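Local coordinates for protein putative PTS system, cellobiose-specific IIA component (Streptococcus mutans, PDB 3L8R) that probably transfers phosphoryl groups, as the IIA component of a phosphotransferase system, in the uptake of cellobiose-type sugars, working as a trimer of three-helix subunits, at residues N33-A44 with K59-A70; N52-L60 with A110-K118. All blocks are in the same frame, centred on the assembly; numbering follows the deposited sequence.

Contact 1: residues N33-A44 with K59-A70; sequences NSGNARSIVHEA and KLQEANDELLKA
With CG1 of Ile40 beside its own backbone N (chi1 -63°), CG2 is anti to that N and lies against segment 59-70, 3.3 Å from Lys59 O; CD1, at the end of the other branch, meets CG of Glu66. Glu66 in turn bends at its second torsion (chi2 -54°), bringing its aliphatic CG against Ile40 and Asn36 while OE1 turns to Lys69 NZ for a salt bridge of 3.0 Å, accepted on the syn lone pair. Each of the two is a knob in a hole of the other helix: Ile40 among Lys59, Glu62, Ala63 and Glu66, Glu66 among Asn33, Asn36, Ala37 and Ile40. Between them alanines let the backbones close in, the CA atoms of Ala37 and Ala63 being 4.3 Å apart, with Val41 CG2 3.5 Å from Ala63 CB. At one margin Lys59 NZ reaches Glu62 weakly and Glu43 OE1 in a long salt bridge of 3.6 Å. Arg38 forms a salt bridge with Glu108 of the second subunit. The two segments run antiparallel, their directions 163° apart, and helix 91-118 packs against both: Leu67 and Ala70 touch Leu100, and Ser34 OG hydrogen-bonds to His99 ND1.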
loop_
_atom_site.group_PDB
_atom_site.type_symbol
_atom_site.label_atom_id
_atom_site.label_comp_id
_atom_site.label_asym_id
_atom_site.label_seq_id
_atom_site.Cartn_x
_atom_site.Cartn_y
_atom_site.Cartn_z
ATOM N N ASN A 33 -14.448 7.690 1.505
ATOM C CA ASN A 33 -14.919 6.385 1.936
ATOM C C ASN A 33 -13.809 5.463 2.373
ATOM O O ASN A 33 -13.980 4.671 3.301
ATOM C CB ASN A 33 -15.786 5.730 0.875
ATOM C CG ASN A 33 -17.129 6.427 0.728
ATOM O OD1 ASN A 33 -17.777 6.761 1.725
ATOM N ND2 ASN A 33 -17.559 6.638 -0.517
ATOM N N SER A 34 -12.643 5.574 1.765
ATOM C CA SER A 34 -11.594 4.691 2.240
ATOM C C SER A 34 -10.988 5.232 3.524
ATOM O O SER A 34 -10.662 4.445 4.421
ATOM C CB SER A 34 -10.586 4.293 1.140
ATOM O OG SER A 34 -9.485 5.208 1.032
ATOM N N GLY A 35 -10.946 6.565 3.658
ATOM C CA GLY A 35 -10.506 7.223 4.913
ATOM C C GLY A 35 -11.370 6.728 6.072
ATOM O O GLY A 35 -10.881 6.318 7.128
ATOM N N ASN A 36 -12.677 6.726 5.870
ATOM C CA ASN A 36 -13.583 6.232 6.877
ATOM C C ASN A 36 -13.323 4.762 7.176
ATOM O O ASN A 36 -13.267 4.355 8.353
ATOM C CB ASN A 36 -15.014 6.412 6.421
ATOM C CG ASN A 36 -16.007 6.192 7.546
ATOM O OD1 ASN A 36 -17.116 5.711 7.327
ATOM N ND2 ASN A 36 -15.623 6.557 8.749
ATOM N N ALA A 37 -13.137 3.961 6.120
ATOM C CA ALA A 37 -12.926 2.525 6.321
ATOM C C ALA A 37 -11.634 2.352 7.057
ATOM O O ALA A 37 -11.535 1.493 7.931
ATOM C CB ALA A 37 -12.931 1.744 4.989
ATOM N N ARG A 38 -10.643 3.199 6.771
ATOM C CA ARG A 38 -9.417 3.075 7.532
ATOM C C ARG A 38 -9.603 3.362 8.994
ATOM O O ARG A 38 -8.997 2.698 9.835
ATOM C CB ARG A 38 -8.278 3.922 6.992
ATOM C CG ARG A 38 -6.929 3.318 7.347
ATOM C CD ARG A 38 -5.801 4.335 7.015
ATOM N NE ARG A 38 -4.495 3.708 6.905
ATOM C CZ ARG A 38 -3.955 3.250 5.777
ATOM N NH1 ARG A 38 -4.556 3.361 4.599
ATOM N NH2 ARG A 38 -2.759 2.726 5.844
ATOM N N SER A 39 -10.402 4.364 9.341
ATOM C CA SER A 39 -10.556 4.634 10.761
ATOM C C SER A 39 -11.313 3.495 11.408
ATOM O O SER A 39 -11.095 3.190 12.576
ATOM C CB SER A 39 -11.246 5.968 11.024
ATOM O OG SER A 39 -12.637 5.884 10.750
ATOM N N ILE A 40 -12.178 2.836 10.652
ATOM C CA ILE A 40 -12.925 1.763 11.260
ATOM C C ILE A 40 -12.016 0.582 11.480
ATOM O O ILE A 40 -12.130 -0.142 12.509
ATOM C CB ILE A 40 -14.195 1.359 10.486
ATOM C CG1 ILE A 40 -15.192 2.512 10.430
ATOM C CG2 ILE A 40 -14.883 0.229 11.211
ATOM C CD1 ILE A 40 -16.041 2.469 9.192
ATOM N N VAL A 41 -11.096 0.382 10.541
ATOM C CA VAL A 41 -10.178 -0.726 10.728
ATOM C C VAL A 41 -9.383 -0.505 12.006
ATOM O O VAL A 41 -9.149 -1.458 12.766
ATOM C CB VAL A 41 -9.234 -0.934 9.543
ATOM C CG1 VAL A 41 -8.166 -1.953 9.931
ATOM C CG2 VAL A 41 -10.009 -1.389 8.329
ATOM N N HIS A 42 -8.960 0.746 12.232
ATOM C CA HIS A 42 -8.238 1.093 13.454
ATOM C C HIS A 42 -9.085 0.879 14.704
ATOM O O HIS A 42 -8.609 0.355 15.681
ATOM C CB HIS A 42 -7.688 2.507 13.413
ATOM C CG HIS A 42 -6.389 2.603 12.697
ATOM N ND1 HIS A 42 -5.216 2.118 13.236
ATOM C CD2 HIS A 42 -6.078 3.097 11.473
ATOM C CE1 HIS A 42 -4.228 2.322 12.377
ATOM N NE2 HIS A 42 -4.725 2.915 11.300
ATOM N N GLU A 43 -10.359 1.213 14.641
ATOM C CA GLU A 43 -11.311 0.761 15.672
ATOM C C GLU A 43 -11.161 -0.742 15.903
ATOM O O GLU A 43 -10.883 -1.161 17.032
ATOM C CB GLU A 43 -12.752 1.142 15.325
ATOM C CG GLU A 43 -12.990 2.633 15.194
ATOM C CD GLU A 43 -14.461 2.990 15.291
ATOM O OE1 GLU A 43 -15.144 3.171 14.272
ATOM O OE2 GLU A 43 -14.947 3.086 16.433
ATOM N N ALA A 44 -11.234 -1.549 14.847
ATOM C CA ALA A 44 -11.038 -2.980 15.058
ATOM C C ALA A 44 -9.701 -3.254 15.750
ATOM O O ALA A 44 -9.640 -4.129 16.621
ATOM C CB ALA A 44 -11.172 -3.770 13.786
ATOM N N LYS A 59 -16.396 -4.663 13.375
ATOM C CA LYS A 59 -15.792 -3.472 12.807
ATOM C C LYS A 59 -15.049 -3.766 11.504
ATOM O O LYS A 59 -15.148 -2.991 10.527
ATOM C CB LYS A 59 -14.880 -2.817 13.836
ATOM C CG LYS A 59 -15.474 -1.564 14.558
ATOM C CD LYS A 59 -16.964 -1.681 14.974
ATOM C CE LYS A 59 -17.388 -0.452 15.770
ATOM N NZ LYS A 59 -17.709 0.726 14.914
ATOM N N LEU A 60 -14.338 -4.894 11.458
ATOM C CA LEU A 60 -13.784 -5.362 10.163
ATOM C C LEU A 60 -14.820 -5.544 9.063
ATOM O O LEU A 60 -14.513 -5.358 7.909
ATOM C CB LEU A 60 -12.883 -6.599 10.296
ATOM C CG LEU A 60 -11.591 -6.282 11.046
ATOM C CD1 LEU A 60 -10.826 -7.519 11.489
ATOM C CD2 LEU A 60 -10.689 -5.335 10.216
ATOM N N GLN A 61 -16.049 -5.869 9.408
ATOM C CA GLN A 61 -17.103 -5.967 8.393
ATOM C C GLN A 61 -17.682 -4.590 7.994
ATOM O O GLN A 61 -18.054 -4.360 6.821
ATOM C CB GLN A 61 -18.224 -6.938 8.831
ATOM C CG GLN A 61 -19.085 -7.384 7.665
ATOM C CD GLN A 61 -20.448 -7.993 8.055
ATOM O OE1 GLN A 61 -21.246 -8.354 7.171
ATOM N NE2 GLN A 61 -20.721 -8.109 9.364
ATOM N N GLU A 62 -17.784 -3.672 8.949
ATOM C CA GLU A 62 -18.226 -2.332 8.594
ATOM C C GLU A 62 -17.221 -1.678 7.697
ATOM O O GLU A 62 -17.595 -1.002 6.753
ATOM C CB GLU A 62 -18.262 -1.440 9.803
ATOM C CG GLU A 62 -19.475 -1.447 10.563
ATOM C CD GLU A 62 -19.221 -0.763 11.864
ATOM O OE1 GLU A 62 -18.765 0.432 11.835
ATOM O OE2 GLU A 62 -19.473 -1.434 12.897
ATOM N N ALA A 63 -15.947 -1.815 8.060
ATOM C CA ALA A 63 -14.849 -1.258 7.274
ATOM C C ALA A 63 -15.025 -1.744 5.857
ATOM O O ALA A 63 -15.006 -0.964 4.915
ATOM C CB ALA A 63 -13.468 -1.690 7.837
ATOM N N ASN A 64 -15.235 -3.037 5.717
ATOM C CA ASN A 64 -15.579 -3.591 4.423
ATOM C C ASN A 64 -16.802 -2.945 3.744
ATOM O O ASN A 64 -16.721 -2.582 2.556
ATOM C CB ASN A 64 -15.723 -5.118 4.500
ATOM C CG ASN A 64 -15.295 -5.795 3.209
ATOM O OD1 ASN A 64 -15.997 -6.652 2.717
ATOM N ND2 ASN A 64 -14.140 -5.396 2.648
ATOM N N ASP A 65 -17.909 -2.760 4.477
ATOM C CA ASP A 65 -19.056 -2.079 3.902
ATOM C C ASP A 65 -18.654 -0.756 3.284
ATOM O O ASP A 65 -19.109 -0.432 2.182
ATOM C CB ASP A 65 -20.151 -1.801 4.930
ATOM C CG ASP A 65 -20.836 -3.052 5.412
ATOM O OD1 ASP A 65 -20.845 -4.066 4.647
ATOM O OD2 ASP A 65 -21.339 -3.001 6.579
ATOM N N GLU A 66 -17.838 0.012 3.998
ATOM C CA GLU A 66 -17.380 1.296 3.488
ATOM C C GLU A 66 -16.354 1.178 2.364
ATOM O O GLU A 66 -16.464 1.862 1.315
ATOM C CB GLU A 66 -16.835 2.147 4.621
ATOM C CG GLU A 66 -17.762 2.168 5.784
ATOM C CD GLU A 66 -19.191 2.593 5.409
ATOM O OE1 GLU A 66 -19.454 3.173 4.321
ATOM O OE2 GLU A 66 -20.058 2.345 6.248
ATOM N N LEU A 67 -15.369 0.307 2.576
ATOM C CA LEU A 67 -14.346 0.087 1.571
ATOM C C LEU A 67 -14.987 -0.250 0.246
ATOM O O LEU A 67 -14.606 0.311 -0.771
ATOM C CB LEU A 67 -13.372 -1.009 1.982
ATOM C CG LEU A 67 -11.951 -0.641 2.382
ATOM C CD1 LEU A 67 -11.097 -1.866 2.084
ATOM C CD2 LEU A 67 -11.431 0.593 1.611
ATOM N N LEU A 68 -15.970 -1.134 0.261
ATOM C CA LEU A 68 -16.680 -1.505 -0.965
ATOM C C LEU A 68 -17.147 -0.327 -1.806
ATOM O O LEU A 68 -17.074 -0.379 -3.049
ATOM C CB LEU A 68 -17.879 -2.404 -0.660
ATOM C CG LEU A 68 -18.079 -3.412 -1.787
ATOM C CD1 LEU A 68 -17.434 -4.765 -1.346
ATOM C CD2 LEU A 68 -19.592 -3.547 -2.239
ATOM N N LYS A 69 -17.590 0.746 -1.146
ATOM C CA LYS A 69 -18.034 1.923 -1.901
ATOM C C LYS A 69 -16.861 2.503 -2.660
ATOM O O LYS A 69 -17.018 2.930 -3.842
ATOM C CB LYS A 69 -18.668 2.988 -1.020
ATOM C CG LYS A 69 -19.866 2.518 -0.204
ATOM C CD LYS A 69 -20.190 3.539 0.877
ATOM C CE LYS A 69 -21.481 3.132 1.650
ATOM N NZ LYS A 69 -21.815 4.170 2.669
ATOM N N ALA A 70 -15.694 2.488 -1.998
ATOM C CA ALA A 70 -14.448 2.981 -2.592
ATOM C C ALA A 70 -13.975 2.068 -3.705
ATOM O O ALA A 70 -13.656 2.558 -4.807
ATOM C CB ALA A 70 -13.372 3.215 -1.532
#

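Contact 2: residues N52-L60 with A110-K118; sequences NYILAEQKL and AIEMLELYK
Leu114 and Leu60 form the apolar centre. Leu114 is a knob among Tyr53, Ala56, Glu57 and Leu60, and its CD1 does most of the touching, reaching Ala56 CB at 4.1 Å and lying over the backbone between Tyr53 O and Glu57 N. The side chain gets there with CG anti to the backbone N (chi1 154°), while its other methyl, CD2, meets CD1 of Leu60. Near the start of 110-118, Leu60 divides its methyls: CD1 lies 3.7 Å from Ala110 O, and CD2 touches Ala110 CB. Toward the C-terminal end of 110-118 two tyrosines meet. The Tyr53 side chain crosses that of Tyr117 at about a right angle, with Tyr53 CE1 3.5 Å from Tyr117 CB and the Tyr53 hydroxyl at the edge of the Tyr117 ring. Over one face of the Tyr53 ring runs CG of Lys118, offset toward the rim, 4.2 Å above the plane. The extended lysine then carries NZ to the outer margin, where a long salt bridge of 3.7 Å joins it to Glu57 OE2. Tyr117 also touches Met48 and Arg49 of helix 20-49, and Met113 meets Met113 of both other subunits. The axes of the two antiparallel segments come no closer than 10.6 Å; bridged by large side chains, they make up one side of the three-helix bundle of the lactose/cellobiose IIA family.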
loop_
_atom_site.group_PDB
_atom_site.type_symbol
_atom_site.label_atom_id
_atom_site.label_comp_id
_atom_site.label_asym_id
_atom_site.label_seq_id
_atom_site.Cartn_x
_atom_site.Cartn_y
_atom_site.Cartn_z
ATOM N N ASN A 52 -11.494 -7.437 23.117
ATOM C CA ASN A 52 -12.867 -7.527 22.586
ATOM C C ASN A 52 -13.046 -7.976 21.097
ATOM O O ASN A 52 -13.331 -7.150 20.206
ATOM C CB ASN A 52 -13.566 -6.195 22.813
ATOM C CG ASN A 52 -15.045 -6.273 22.538
ATOM O OD1 ASN A 52 -15.555 -7.328 22.145
ATOM N ND2 ASN A 52 -15.755 -5.158 22.740
ATOM N N TYR A 53 -12.921 -9.289 20.870
ATOM C CA TYR A 53 -12.899 -9.920 19.542
ATOM C C TYR A 53 -14.175 -9.838 18.769
ATOM O O TYR A 53 -14.176 -9.948 17.540
ATOM C CB TYR A 53 -12.458 -11.364 19.653
ATOM C CG TYR A 53 -11.124 -11.473 20.372
ATOM C CD1 TYR A 53 -10.071 -10.624 20.041
ATOM C CD2 TYR A 53 -10.922 -12.394 21.403
ATOM C CE1 TYR A 53 -8.846 -10.685 20.718
ATOM C CE2 TYR A 53 -9.681 -12.470 22.094
ATOM C CZ TYR A 53 -8.657 -11.617 21.731
ATOM O OH TYR A 53 -7.446 -11.671 22.361
ATOM N N ILE A 54 -15.265 -9.609 19.481
ATOM C CA ILE A 54 -16.568 -9.433 18.865
ATOM C C ILE A 54 -16.644 -8.157 18.084
ATOM O O ILE A 54 -16.970 -8.151 16.912
ATOM C CB ILE A 54 -17.682 -9.504 19.937
ATOM C CG1 ILE A 54 -17.887 -10.957 20.210
ATOM C CG2 ILE A 54 -19.035 -8.945 19.444
ATOM C CD1 ILE A 54 -17.368 -11.753 18.994
ATOM N N LEU A 55 -16.344 -7.068 18.761
ATOM C CA LEU A 55 -16.446 -5.775 18.183
ATOM C C LEU A 55 -15.524 -5.720 16.980
ATOM O O LEU A 55 -15.945 -5.290 15.899
ATOM C CB LEU A 55 -16.059 -4.738 19.232
ATOM C CG LEU A 55 -16.471 -3.302 18.901
ATOM C CD1 LEU A 55 -17.968 -3.195 18.705
ATOM C CD2 LEU A 55 -15.982 -2.425 20.041
ATOM N N ALA A 56 -14.287 -6.176 17.182
ATOM C CA ALA A 56 -13.242 -6.112 16.171
ATOM C C ALA A 56 -13.663 -6.838 14.898
ATOM O O ALA A 56 -13.502 -6.303 13.792
ATOM C CB ALA A 56 -11.926 -6.684 16.716
ATOM N N GLU A 57 -14.254 -8.025 15.057
ATOM C CA GLU A 57 -14.738 -8.760 13.901
ATOM C C GLU A 57 -15.826 -8.017 13.148
ATOM O O GLU A 57 -15.816 -8.000 11.885
ATOM C CB GLU A 57 -15.212 -10.158 14.250
ATOM C CG GLU A 57 -15.715 -10.873 12.995
ATOM C CD GLU A 57 -15.921 -12.362 13.166
ATOM O OE1 GLU A 57 -16.272 -13.003 12.149
ATOM O OE2 GLU A 57 -15.745 -12.898 14.286
ATOM N N GLN A 58 -16.736 -7.412 13.927
ATOM C CA GLN A 58 -17.849 -6.586 13.413
ATOM C C GLN A 58 -17.335 -5.343 12.729
ATOM O O GLN A 58 -17.792 -5.004 11.637
ATOM C CB GLN A 58 -18.831 -6.170 14.537
ATOM C CG GLN A 58 -19.854 -7.230 14.912
ATOM C CD GLN A 58 -20.454 -7.032 16.299
ATOM O OE1 GLN A 58 -20.081 -6.086 17.027
ATOM N NE2 GLN A 58 -21.409 -7.923 16.682
ATOM N N LYS A 59 -16.396 -4.663 13.375
ATOM C CA LYS A 59 -15.792 -3.472 12.807
ATOM C C LYS A 59 -15.049 -3.766 11.504
ATOM O O LYS A 59 -15.148 -2.991 10.527
ATOM C CB LYS A 59 -14.880 -2.817 13.836
ATOM C CG LYS A 59 -15.474 -1.564 14.558
ATOM C CD LYS A 59 -16.964 -1.681 14.974
ATOM C CE LYS A 59 -17.388 -0.452 15.770
ATOM N NZ LYS A 59 -17.709 0.726 14.914
ATOM N N LEU A 60 -14.338 -4.894 11.458
ATOM C CA LEU A 60 -13.784 -5.362 10.163
ATOM C C LEU A 60 -14.820 -5.544 9.063
ATOM O O LEU A 60 -14.513 -5.358 7.909
ATOM C CB LEU A 60 -12.883 -6.599 10.296
ATOM C CG LEU A 60 -11.591 -6.282 11.046
ATOM C CD1 LEU A 60 -10.826 -7.519 11.489
ATOM C CD2 LEU A 60 -10.689 -5.335 10.216
ATOM N N ALA A 110 -5.061 -7.764 9.931
ATOM C CA ALA A 110 -6.135 -7.255 10.794
ATOM C C ALA A 110 -7.125 -8.326 10.779
ATOM O O ALA A 110 -7.415 -8.853 11.830
ATOM C CB ALA A 110 -6.763 -5.996 10.290
ATOM N N ILE A 111 -7.595 -8.712 9.581
ATOM C CA ILE A 111 -8.372 -9.938 9.500
ATOM C C ILE A 111 -7.460 -11.047 10.038
ATOM O O ILE A 111 -7.877 -11.828 10.876
ATOM C CB ILE A 111 -8.856 -10.256 8.100
ATOM C CG1 ILE A 111 -9.998 -9.316 7.716
ATOM C CG2 ILE A 111 -9.339 -11.694 8.044
ATOM C CD1 ILE A 111 -10.396 -9.394 6.194
ATOM N N GLU A 112 -6.202 -11.066 9.598
ATOM C CA GLU A 112 -5.266 -12.084 10.046
ATOM C C GLU A 112 -4.899 -11.870 11.511
ATOM O O GLU A 112 -4.783 -12.793 12.306
ATOM C CB GLU A 112 -4.022 -12.091 9.175
ATOM C CG GLU A 112 -4.264 -12.464 7.700
ATOM C CD GLU A 112 -5.149 -13.707 7.518
ATOM O OE1 GLU A 112 -6.006 -13.697 6.614
ATOM O OE2 GLU A 112 -5.008 -14.677 8.287
ATOM N N MET A 113 -4.786 -10.624 11.889
ATOM C CA MET A 113 -4.259 -10.336 13.178
ATOM C C MET A 113 -5.262 -10.618 14.248
ATOM O O MET A 113 -4.904 -10.992 15.356
ATOM C CB MET A 113 -3.777 -8.911 13.199
ATOM C CG MET A 113 -2.371 -8.824 12.692
ATOM S SD MET A 113 -1.460 -7.754 13.796
ATOM C CE MET A 113 -1.386 -6.338 12.715
ATOM N N LEU A 114 -6.524 -10.427 13.896
ATOM C CA LEU A 114 -7.647 -10.832 14.711
ATOM C C LEU A 114 -7.547 -12.342 14.913
ATOM O O LEU A 114 -7.549 -12.802 16.058
ATOM C CB LEU A 114 -8.939 -10.444 14.020
ATOM C CG LEU A 114 -10.270 -11.155 14.222
ATOM C CD1 LEU A 114 -11.241 -10.276 14.924
ATOM C CD2 LEU A 114 -10.812 -11.530 12.850
ATOM N N GLU A 115 -7.392 -13.109 13.834
ATOM C CA GLU A 115 -7.145 -14.535 13.996
ATOM C C GLU A 115 -6.057 -14.866 15.031
ATOM O O GLU A 115 -6.309 -15.641 15.943
ATOM C CB GLU A 115 -6.836 -15.180 12.672
ATOM C CG GLU A 115 -7.646 -16.410 12.456
ATOM C CD GLU A 115 -9.119 -16.191 12.770
ATOM O OE1 GLU A 115 -9.692 -15.173 12.299
ATOM O OE2 GLU A 115 -9.691 -17.039 13.514
ATOM N N LEU A 116 -4.870 -14.263 14.901
ATOM C CA LEU A 116 -3.741 -14.434 15.855
ATOM C C LEU A 116 -4.085 -13.959 17.253
ATOM O O LEU A 116 -3.613 -14.512 18.226
ATOM C CB LEU A 116 -2.521 -13.618 15.409
ATOM C CG LEU A 116 -1.149 -14.269 15.193
ATOM C CD1 LEU A 116 -0.055 -13.216 15.074
ATOM C CD2 LEU A 116 -0.810 -15.305 16.265
ATOM N N TYR A 117 -4.889 -12.915 17.368
ATOM C CA TYR A 117 -5.204 -12.435 18.692
ATOM C C TYR A 117 -5.878 -13.528 19.462
ATOM O O TYR A 117 -5.580 -13.708 20.639
ATOM C CB TYR A 117 -6.094 -11.215 18.657
ATOM C CG TYR A 117 -5.383 -9.988 19.098
ATOM C CD1 TYR A 117 -5.340 -9.642 20.434
ATOM C CD2 TYR A 117 -4.730 -9.166 18.179
ATOM C CE1 TYR A 117 -4.682 -8.481 20.852
ATOM C CE2 TYR A 117 -4.067 -8.008 18.584
ATOM C CZ TYR A 117 -4.046 -7.675 19.918
ATOM O OH TYR A 117 -3.401 -6.535 20.330
ATOM N N LYS A 118 -6.750 -14.264 18.773
ATOM C CA LYS A 118 -7.526 -15.362 19.344
ATOM C C LYS A 118 -6.650 -16.558 19.791
ATOM O O LYS A 118 -6.768 -16.990 20.947
ATOM C CB LYS A 118 -8.629 -15.803 18.363
ATOM C CG LYS A 118 -9.641 -14.723 18.073
ATOM C CD LYS A 118 -10.730 -15.202 17.107
ATOM C CE LYS A 118 -11.632 -14.043 16.618
ATOM N NZ LYS A 118 -12.756 -14.487 15.764
#

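From the N terminus, helix 20-49 is followed by a short turn, and helix 53-82 runs back along it; contact 1 closes this hairpin. A longer connection leads to helix 91-118, whose last turns come back beside the start of helix 53-82, and contact 2 closes that larger loop. The segments alternate along the chain, so the two closures cross, and they share Lys59 and Leu60. Helix 53-82 is thus tied to a different helix by each contact. The contacts themselves touch where Ala44 O meets Ala56 CB and where Val41 approaches Ala110. Contact 1 lies nearer the predicted His95 and Asp98 sites, while contact 2 lies away from them.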